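Local coordinates for cell division control protein Cdc48 (PDB 5E7P) that probably binds and hydrolyses ATP as a Cdc48-type AAA ATPase, and is seen here with ADP bound, at residues G38-H43 and A82-V87; T65-A70 and V138-D143; S103-Y108 and P186-V191. All blocks are in the same frame, centred on the assembly; numbering follows the deposited sequence.

In the fold
From the N terminus, interaction 1 closes the first loop, bringing 82-87 back beside 38-43. Strand 65-72 runs inside that loop, and interaction 2 ties it to the later segment 138-143, so interactions 1 and 2 cross. Segment 103-108 lies in turn within the loop of interaction 2, and interaction 3 pairs its end with 186-191, crossing interaction 2; interactions 1 and 3 stand in series. Val40 and Val69 join interactions 1 and 2 within one sheet, and Met139 and Val189 join interactions 2 and 3 in another. The first sheet is thereby fastened to the smaller one.

Interaction 1: G38-H43 and A82-V87; sequences GVVRLH and ALLDDV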
loop_
_atom_site.group_PDB
_atom_site.type_symbol
_atom_site.label_atom_id
_atom_site.label_comp_id
_atom_site.label_asym_id
_atom_site.label_seq_id
_atom_site.Cartn_x
_atom_site.Cartn_y
_atom_site.Cartn_z
ATOM N N GLY A 38 2.667 18.453 -6.312
ATOM C CA GLY A 38 3.124 17.967 -5.024
ATOM C C GLY A 38 4.454 17.242 -5.101
ATOM O O GLY A 38 4.715 16.323 -4.325
ATOM N N VAL A 39 5.301 17.662 -6.033
ATOM C CA VAL A 39 6.578 16.994 -6.255
ATOM C C VAL A 39 7.757 17.961 -6.179
ATOM O O VAL A 39 7.772 18.989 -6.854
ATOM C CB VAL A 39 6.601 16.269 -7.621
ATOM C CG1 VAL A 39 8.012 15.800 -7.959
ATOM C CG2 VAL A 39 5.619 15.098 -7.626
ATOM N N VAL A 40 8.740 17.622 -5.351
ATOM C CA VAL A 40 9.978 18.390 -5.266
ATOM C C VAL A 40 11.142 17.576 -5.846
ATOM O O VAL A 40 11.292 16.392 -5.545
ATOM C CB VAL A 40 10.276 18.827 -3.810
ATOM C CG1 VAL A 40 10.284 17.624 -2.875
ATOM C CG2 VAL A 40 11.590 19.590 -3.729
ATOM N N ARG A 41 11.949 18.210 -6.692
ATOM C CA ARG A 41 13.034 17.516 -7.383
ATOM C C ARG A 41 14.359 17.563 -6.615
ATOM O O ARG A 41 14.919 18.634 -6.374
ATOM C CB ARG A 41 13.220 18.076 -8.796
ATOM C CG ARG A 41 12.053 17.824 -9.739
ATOM C CD ARG A 41 11.982 16.365 -10.159
ATOM N NE ARG A 41 10.792 16.084 -10.958
ATOM C CZ ARG A 41 10.352 14.861 -11.240
ATOM N NH1 ARG A 41 11.002 13.797 -10.789
ATOM N NH2 ARG A 41 9.256 14.700 -11.970
ATOM N N LEU A 42 14.853 16.387 -6.243
ATOM C CA LEU A 42 16.097 16.273 -5.494
ATOM C C LEU A 42 17.112 15.418 -6.242
ATOM O O LEU A 42 16.747 14.472 -6.941
ATOM C CB LEU A 42 15.830 15.663 -4.117
ATOM C CG LEU A 42 14.946 16.467 -3.163
ATOM C CD1 LEU A 42 14.586 15.644 -1.936
ATOM C CD2 LEU A 42 15.649 17.751 -2.761
ATOM N N HIS A 43 18.387 15.757 -6.093
ATOM C CA HIS A 43 19.463 14.947 -6.643
ATOM C C HIS A 43 19.481 13.606 -5.919
ATOM O O HIS A 43 19.179 13.539 -4.728
ATOM C CB HIS A 43 20.801 15.663 -6.464
ATOM C CG HIS A 43 21.912 15.089 -7.287
ATOM N ND1 HIS A 43 22.633 13.982 -6.897
ATOM C CD2 HIS A 43 22.425 15.469 -8.482
ATOM C CE1 HIS A 43 23.542 13.704 -7.815
ATOM N NE2 HIS A 43 23.435 14.591 -8.786
ATOM N N ALA A 82 17.616 22.046 -4.878
ATOM C CA ALA A 82 16.296 21.434 -4.870
ATOM C C ALA A 82 15.354 22.252 -5.745
ATOM O O ALA A 82 15.367 23.481 -5.698
ATOM C CB ALA A 82 15.763 21.350 -3.458
ATOM N N LEU A 83 14.545 21.570 -6.551
ATOM C CA LEU A 83 13.584 22.252 -7.411
ATOM C C LEU A 83 12.190 22.234 -6.802
ATOM O O LEU A 83 11.606 21.172 -6.582
ATOM C CB LEU A 83 13.555 21.630 -8.808
ATOM C CG LEU A 83 14.823 21.788 -9.642
ATOM C CD1 LEU A 83 14.593 21.267 -11.053
ATOM C CD2 LEU A 83 15.266 23.240 -9.667
ATOM N N LEU A 84 11.663 23.422 -6.530
ATOM C CA LEU A 84 10.341 23.558 -5.938
ATOM C C LEU A 84 9.439 24.356 -6.873
ATOM O O LEU A 84 9.886 25.312 -7.507
ATOM C CB LEU A 84 10.430 24.255 -4.574
ATOM C CG LEU A 84 11.013 23.516 -3.363
ATOM C CD1 LEU A 84 12.502 23.239 -3.508
ATOM C CD2 LEU A 84 10.754 24.306 -2.088
ATOM N N ASP A 85 8.174 23.957 -6.969
ATOM C CA ASP A 85 7.207 24.728 -7.742
ATOM C C ASP A 85 6.736 25.941 -6.942
ATOM O O ASP A 85 7.130 26.120 -5.788
ATOM C CB ASP A 85 6.027 23.858 -8.189
ATOM C CG ASP A 85 5.410 23.066 -7.051
ATOM O OD1 ASP A 85 5.336 23.586 -5.921
ATOM O OD2 ASP A 85 4.986 21.916 -7.292
ATOM N N ASP A 86 5.895 26.770 -7.553
ATOM C CA ASP A 86 5.465 28.019 -6.926
ATOM C C ASP A 86 4.721 27.816 -5.606
ATOM O O ASP A 86 4.942 28.556 -4.648
ATOM C CB ASP A 86 4.623 28.857 -7.894
ATOM C CG ASP A 86 3.508 28.061 -8.545
ATOM O OD1 ASP A 86 3.098 27.026 -7.980
ATOM O OD2 ASP A 86 3.038 28.477 -9.626
ATOM N N VAL A 87 3.848 26.814 -5.553
ATOM C CA VAL A 87 3.061 26.569 -4.348
ATOM C C VAL A 87 3.895 25.990 -3.205
ATOM O O VAL A 87 3.612 26.251 -2.036
ATOM C CB VAL A 87 1.838 25.659 -4.617
ATOM C CG1 VAL A 87 0.817 26.385 -5.482
ATOM C CG2 VAL A 87 2.268 24.358 -5.261
HETATM O O HOH W 1 2.992 21.080 -5.960
HETATM O O HOH W 2 9.532 20.589 -8.122
HETATM O O HOH W 3 4.662 19.512 -8.324
#
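Strands 39-42 and 81-84 run antiparallel where the sheet of the Cdc48 N-terminal domain closes on itself, and Arg41 and Leu83 are the residues that meet there. They form a hydrogen-bonded pair: Arg41 N donates to Leu83 O at 3.0 Å, and Leu83 N donates to Arg41 O at 3.0 Å. Above this pair the side chains of Arg41 and Leu83 pass each other at a slant, touching CB to CB at 3.6 Å. The arginine chain then turns about the CB-CG bond (chi2 -72°), carrying the guanidinium off from Leu83, with Val39 CG1 against one guanidinium face, near its rim. Arg41 NH2 holds both a salt bridge to Asp34 OD1 and a hydrogen bond to the Thr464 carbonyl, while Arg41 NH1 donates to the carbonyl of Val72.

The two strands are the outer ones of a six-stranded sheet, so this bridge helps roll it into a barrel, consistent with the double-psi beta-barrel of this domain family. On the face opposite Arg41 and Leu83, Val40 lies alongside Leu84 and points the same way. In Val40 a chi1 of 54° for CG1 leaves the other methyl, CG2, anti to the backbone nitrogen, and CG2 reaches Leu84 CD1 at 3.8 Å. Leu42 CD2 meets Ala82 CB at 3.7 Å, and Leu24 packs on both residues.

Toward Gly38 the strands part and water fills in. One water donates to Val39 O and to Leu83 O, the latter already held by Arg41 N. Two more sit at Asp85 OD2, one accepting from Gly38 N at 2.7 Å and the other from Val39 N at 3.0 Å. Asp85 is the N-cap of helix 86-92; its OD1 hydrogen-bonds Thr88 OG1, and its OD2 also accepts from Arg36 N.

Interaction 2: T65-A70 and V138-D143; sequences TTAAVA and VMTVGD
The carboxylate of Asp143 turns both oxygens toward the hydroxyl of Thr66, with OD2 2.6 Å from Thr66 OG1. That hydroxyl lies off the carboxylate plane on one side, while a water sits off it on the other and donates to OD2. The same water donates to Ala67 O at 2.7 Å and accepts from Thr140 OG1 at 2.8 Å, so a single molecule joins the strand to two side chains of the facing segment. Thr66 OG1 stands anti to its backbone nitrogen (chi1 -168°), which swings it toward the aspartate; Asn91 of helix 86-92 touches both residues.

Strands 65-70 and 138-140 run antiparallel with axes 6.5 Å apart, too far for ordinary sheet pairing, and side chains and water span the gap between the N-terminal domain's sheet and the next small sheet. A type II turn from Thr140 to Asp143, closed by the hydrogen bond from Asp143 N to Thr140 O, carries the carboxylate round into place, with Gly142 at its positive-phi position; beside it Thr140 CG2 lies 3.8 Å from Thr65 O. At the other end Val138 CG2 rests on the Ala67 carbonyl, 3.6 Å from Ala67 O.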
loop_
_atom_site.group_PDB
_atom_site.type_symbol
_atom_site.label_atom_id
_atom_site.label_comp_id
_atom_site.label_asym_id
_atom_site.label_seq_id
_atom_site.Cartn_x
_atom_site.Cartn_y
_atom_site.Cartn_z
ATOM N N THR A 65 6.853 25.307 7.764
ATOM C CA THR A 65 7.138 23.898 7.532
ATOM C C THR A 65 6.054 23.257 6.670
ATOM O O THR A 65 4.868 23.316 6.998
ATOM C CB THR A 65 7.262 23.113 8.855
ATOM O OG1 THR A 65 8.395 23.589 9.594
ATOM C CG2 THR A 65 7.440 21.628 8.577
ATOM N N THR A 66 6.466 22.650 5.562
ATOM C CA THR A 66 5.538 21.939 4.692
ATOM C C THR A 66 6.111 20.573 4.333
ATOM O O THR A 66 7.135 20.163 4.876
ATOM C CB THR A 66 5.234 22.733 3.403
ATOM O OG1 THR A 66 4.115 22.147 2.728
ATOM C CG2 THR A 66 6.439 22.742 2.476
ATOM N N ALA A 67 5.444 19.866 3.428
ATOM C CA ALA A 67 5.932 18.571 2.978
ATOM C C ALA A 67 5.627 18.336 1.503
ATOM O O ALA A 67 4.623 18.817 0.978
ATOM C CB ALA A 67 5.350 17.460 3.829
ATOM N N ALA A 68 6.508 17.599 0.837
ATOM C CA ALA A 68 6.309 17.260 -0.564
ATOM C C ALA A 68 6.877 15.879 -0.860
ATOM O O ALA A 68 7.594 15.307 -0.040
ATOM C CB ALA A 68 6.948 18.310 -1.460
ATOM N N VAL A 69 6.548 15.349 -2.033
ATOM C CA VAL A 69 7.040 14.044 -2.457
ATOM C C VAL A 69 8.371 14.194 -3.187
ATOM O O VAL A 69 8.491 14.992 -4.120
ATOM C CB VAL A 69 6.026 13.337 -3.381
ATOM C CG1 VAL A 69 6.590 12.016 -3.901
ATOM C CG2 VAL A 69 4.711 13.112 -2.647
ATOM N N ALA A 70 9.371 13.431 -2.759
ATOM C CA ALA A 70 10.687 13.502 -3.383
ATOM C C ALA A 70 10.703 12.812 -4.740
ATOM O O ALA A 70 10.531 11.596 -4.834
ATOM C CB ALA A 70 11.754 12.912 -2.475
ATOM N N VAL A 138 0.374 14.394 -0.064
ATOM C CA VAL A 138 0.665 14.766 1.319
ATOM C C VAL A 138 0.076 16.126 1.687
ATOM O O VAL A 138 0.085 17.062 0.888
ATOM C CB VAL A 138 2.179 14.768 1.618
ATOM C CG1 VAL A 138 2.726 13.351 1.621
ATOM C CG2 VAL A 138 2.921 15.634 0.616
ATOM N N MET A 139 -0.434 16.221 2.910
ATOM C CA MET A 139 -1.086 17.434 3.379
ATOM C C MET A 139 -0.451 17.916 4.675
ATOM O O MET A 139 -0.004 17.117 5.498
ATOM C CB MET A 139 -2.581 17.182 3.602
ATOM C CG MET A 139 -3.321 16.646 2.387
ATOM S SD MET A 139 -3.471 17.859 1.064
ATOM C CE MET A 139 -3.916 16.804 -0.312
ATOM N N THR A 140 -0.414 19.233 4.843
ATOM C CA THR A 140 0.053 19.854 6.072
ATOM C C THR A 140 -0.826 21.072 6.316
ATOM O O THR A 140 -1.214 21.753 5.367
ATOM C CB THR A 140 1.527 20.300 5.963
ATOM O OG1 THR A 140 2.328 19.214 5.484
ATOM C CG2 THR A 140 2.054 20.753 7.318
ATOM N N VAL A 141 -1.154 21.340 7.576
ATOM C CA VAL A 141 -2.018 22.471 7.905
ATOM C C VAL A 141 -1.414 23.785 7.414
ATOM O O VAL A 141 -0.245 24.073 7.670
ATOM C CB VAL A 141 -2.299 22.554 9.420
ATOM C CG1 VAL A 141 -2.998 23.863 9.765
ATOM C CG2 VAL A 141 -3.134 21.365 9.867
ATOM N N GLY A 142 -2.214 24.562 6.687
ATOM C CA GLY A 142 -1.773 25.840 6.162
ATOM C C GLY A 142 -1.317 25.772 4.716
ATOM O O GLY A 142 -1.117 26.804 4.075
ATOM N N ASP A 143 -1.154 24.557 4.202
ATOM C CA ASP A 143 -0.701 24.358 2.828
ATOM C C ASP A 143 -1.726 24.817 1.800
ATOM O O ASP A 143 -2.928 24.776 2.044
ATOM C CB ASP A 143 -0.369 22.885 2.574
ATOM C CG ASP A 143 0.986 22.489 3.121
ATOM O OD1 ASP A 143 1.471 23.152 4.061
ATOM O OD2 ASP A 143 1.568 21.511 2.610
HETATM O O HOH W 4 2.626 19.172 2.691
#

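Interaction 3: S103-Y108 and P186-V191; sequences SPVTVY and PGTVSV
Tyr108 O accepts from Ser190 N at 3.0 Å. A CA-H...O contact from Val189 CA (3.2 Å) meets the same Tyr108 O, so the carbonyl points at the backbone on two successive residues. The return bond, Tyr108 N to Thr188 O, is weak at 3.4 Å, and Thr188 O also receives a CA-H contact from Val107.

These bonds make a parallel bridge between Tyr108 and Val189, at one edge of the small three-stranded sheet, in which strand 188-190 lies between 108-109 and 138-140. Before the bridge the pairing opens out: a water donates to Thr106 O at 3.0 Å and accepts from Thr188 N at 3.2 Å, filling the place of a direct backbone bond.

Val107 uses both its methyls. With chi1 at -173° its CG1 is anti to the backbone nitrogen and lies against the peptide linking Val189 to Ser190, 3.5 Å from Ser190 N. Its other methyl, CG2, meets Thr188 CG2 at 3.9 Å, the two side chains meeting at an oblique angle. Val105 comes to Thr188 at about a right angle, its CG2 4.2 Å from Thr188 OG1. Val105 and Val107 also pack on Ala57 of strand 57-61, and Val107 on Val138, so the residues leaving strand 98-104 touch both sheets. Ser190 OG hydrogen-bonds Gln192 NE2, and the chain soon reaches Pro193, which lines an ADP pocket.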
loop_
_atom_site.group_PDB
_atom_site.type_symbol
_atom_site.label_atom_id
_atom_site.label_comp_id
_atom_site.label_asym_id
_atom_site.label_seq_id
_atom_site.Cartn_x
_atom_site.Cartn_y
_atom_site.Cartn_z
ATOM N N SER A 103 14.411 17.217 4.936
ATOM C CA SER A 103 14.576 16.084 5.838
ATOM C C SER A 103 13.422 15.104 5.676
ATOM O O SER A 103 12.307 15.507 5.343
ATOM C CB SER A 103 14.638 16.563 7.288
ATOM O OG SER A 103 13.393 17.099 7.697
ATOM N N PRO A 104 13.688 13.809 5.907
ATOM C CA PRO A 104 12.621 12.807 5.874
ATOM C C PRO A 104 11.533 13.132 6.886
ATOM O O PRO A 104 11.827 13.630 7.974
ATOM C CB PRO A 104 13.343 11.509 6.265
ATOM C CG PRO A 104 14.629 11.941 6.895
ATOM C CD PRO A 104 14.999 13.205 6.195
ATOM N N VAL A 105 10.285 12.865 6.524
ATOM C CA VAL A 105 9.167 13.132 7.415
ATOM C C VAL A 105 8.273 11.904 7.510
ATOM O O VAL A 105 8.074 11.192 6.528
ATOM C CB VAL A 105 8.350 14.364 6.952
ATOM C CG1 VAL A 105 7.691 14.106 5.600
ATOM C CG2 VAL A 105 7.311 14.756 7.998
ATOM N N THR A 106 7.764 11.636 8.706
ATOM C CA THR A 106 6.797 10.567 8.884
ATOM C C THR A 106 5.436 11.043 8.389
ATOM O O THR A 106 4.934 12.085 8.823
ATOM C CB THR A 106 6.686 10.133 10.358
ATOM O OG1 THR A 106 7.970 9.711 10.833
ATOM C CG2 THR A 106 5.697 8.984 10.499
ATOM N N VAL A 107 4.852 10.287 7.465
ATOM C CA VAL A 107 3.551 10.634 6.909
ATOM C C VAL A 107 2.541 9.531 7.180
ATOM O O VAL A 107 2.600 8.468 6.571
ATOM C CB VAL A 107 3.628 10.879 5.391
ATOM C CG1 VAL A 107 2.296 11.395 4.871
ATOM C CG2 VAL A 107 4.734 11.861 5.074
ATOM N N TYR A 108 1.620 9.782 8.100
ATOM C CA TYR A 108 0.574 8.816 8.406
ATOM C C TYR A 108 -0.585 8.952 7.430
ATOM O O TYR A 108 -0.769 9.999 6.809
ATOM C CB TYR A 108 0.063 9.012 9.835
ATOM C CG TYR A 108 1.076 8.671 10.907
ATOM C CD1 TYR A 108 1.261 7.356 11.320
ATOM C CD2 TYR A 108 1.845 9.662 11.506
ATOM C CE1 TYR A 108 2.183 7.036 12.296
ATOM C CE2 TYR A 108 2.768 9.351 12.485
ATOM C CZ TYR A 108 2.933 8.035 12.875
ATOM O OH TYR A 108 3.852 7.714 13.850
ATOM N N PRO A 186 -2.373 15.041 13.729
ATOM C CA PRO A 186 -1.595 16.268 13.512
ATOM C C PRO A 186 -0.250 16.004 12.842
ATOM O O PRO A 186 0.303 14.911 12.971
ATOM C CB PRO A 186 -1.371 16.793 14.934
ATOM C CG PRO A 186 -2.513 16.256 15.712
ATOM C CD PRO A 186 -2.787 14.897 15.136
ATOM N N GLY A 187 0.265 17.004 12.135
ATOM C CA GLY A 187 1.544 16.884 11.460
ATOM C C GLY A 187 1.402 16.821 9.953
ATOM O O GLY A 187 0.847 17.730 9.336
ATOM N N THR A 188 1.910 15.748 9.359
ATOM C CA THR A 188 1.830 15.564 7.915
ATOM C C THR A 188 1.140 14.249 7.570
ATOM O O THR A 188 1.516 13.186 8.068
ATOM C CB THR A 188 3.220 15.606 7.258
ATOM O OG1 THR A 188 3.786 16.909 7.433
ATOM C CG2 THR A 188 3.115 15.309 5.772
ATOM N N VAL A 189 0.125 14.329 6.718
ATOM C CA VAL A 189 -0.684 13.166 6.385
ATOM C C VAL A 189 -0.841 12.994 4.879
ATOM O O VAL A 189 -0.652 13.935 4.111
ATOM C CB VAL A 189 -2.090 13.269 7.004
ATOM C CG1 VAL A 189 -2.008 13.322 8.522
ATOM C CG2 VAL A 189 -2.811 14.489 6.466
ATOM N N SER A 190 -1.188 11.781 4.465
ATOM C CA SER A 190 -1.448 11.495 3.062
ATOM C C SER A 190 -2.903 11.076 2.889
ATOM O O SER A 190 -3.461 10.386 3.743
ATOM C CB SER A 190 -0.524 10.385 2.566
ATOM O OG SER A 190 -0.719 9.200 3.319
ATOM N N VAL A 191 -3.517 11.491 1.785
ATOM C CA VAL A 191 -4.906 11.135 1.519
ATOM C C VAL A 191 -5.023 9.688 1.049
ATOM O O VAL A 191 -4.491 9.312 0.004
ATOM C CB VAL A 191 -5.554 12.072 0.484
ATOM C CG1 VAL A 191 -7.005 11.687 0.258
ATOM C CG2 VAL A 191 -5.443 13.524 0.936
HETATM O O HOH W 5 3.862 13.869 10.972
#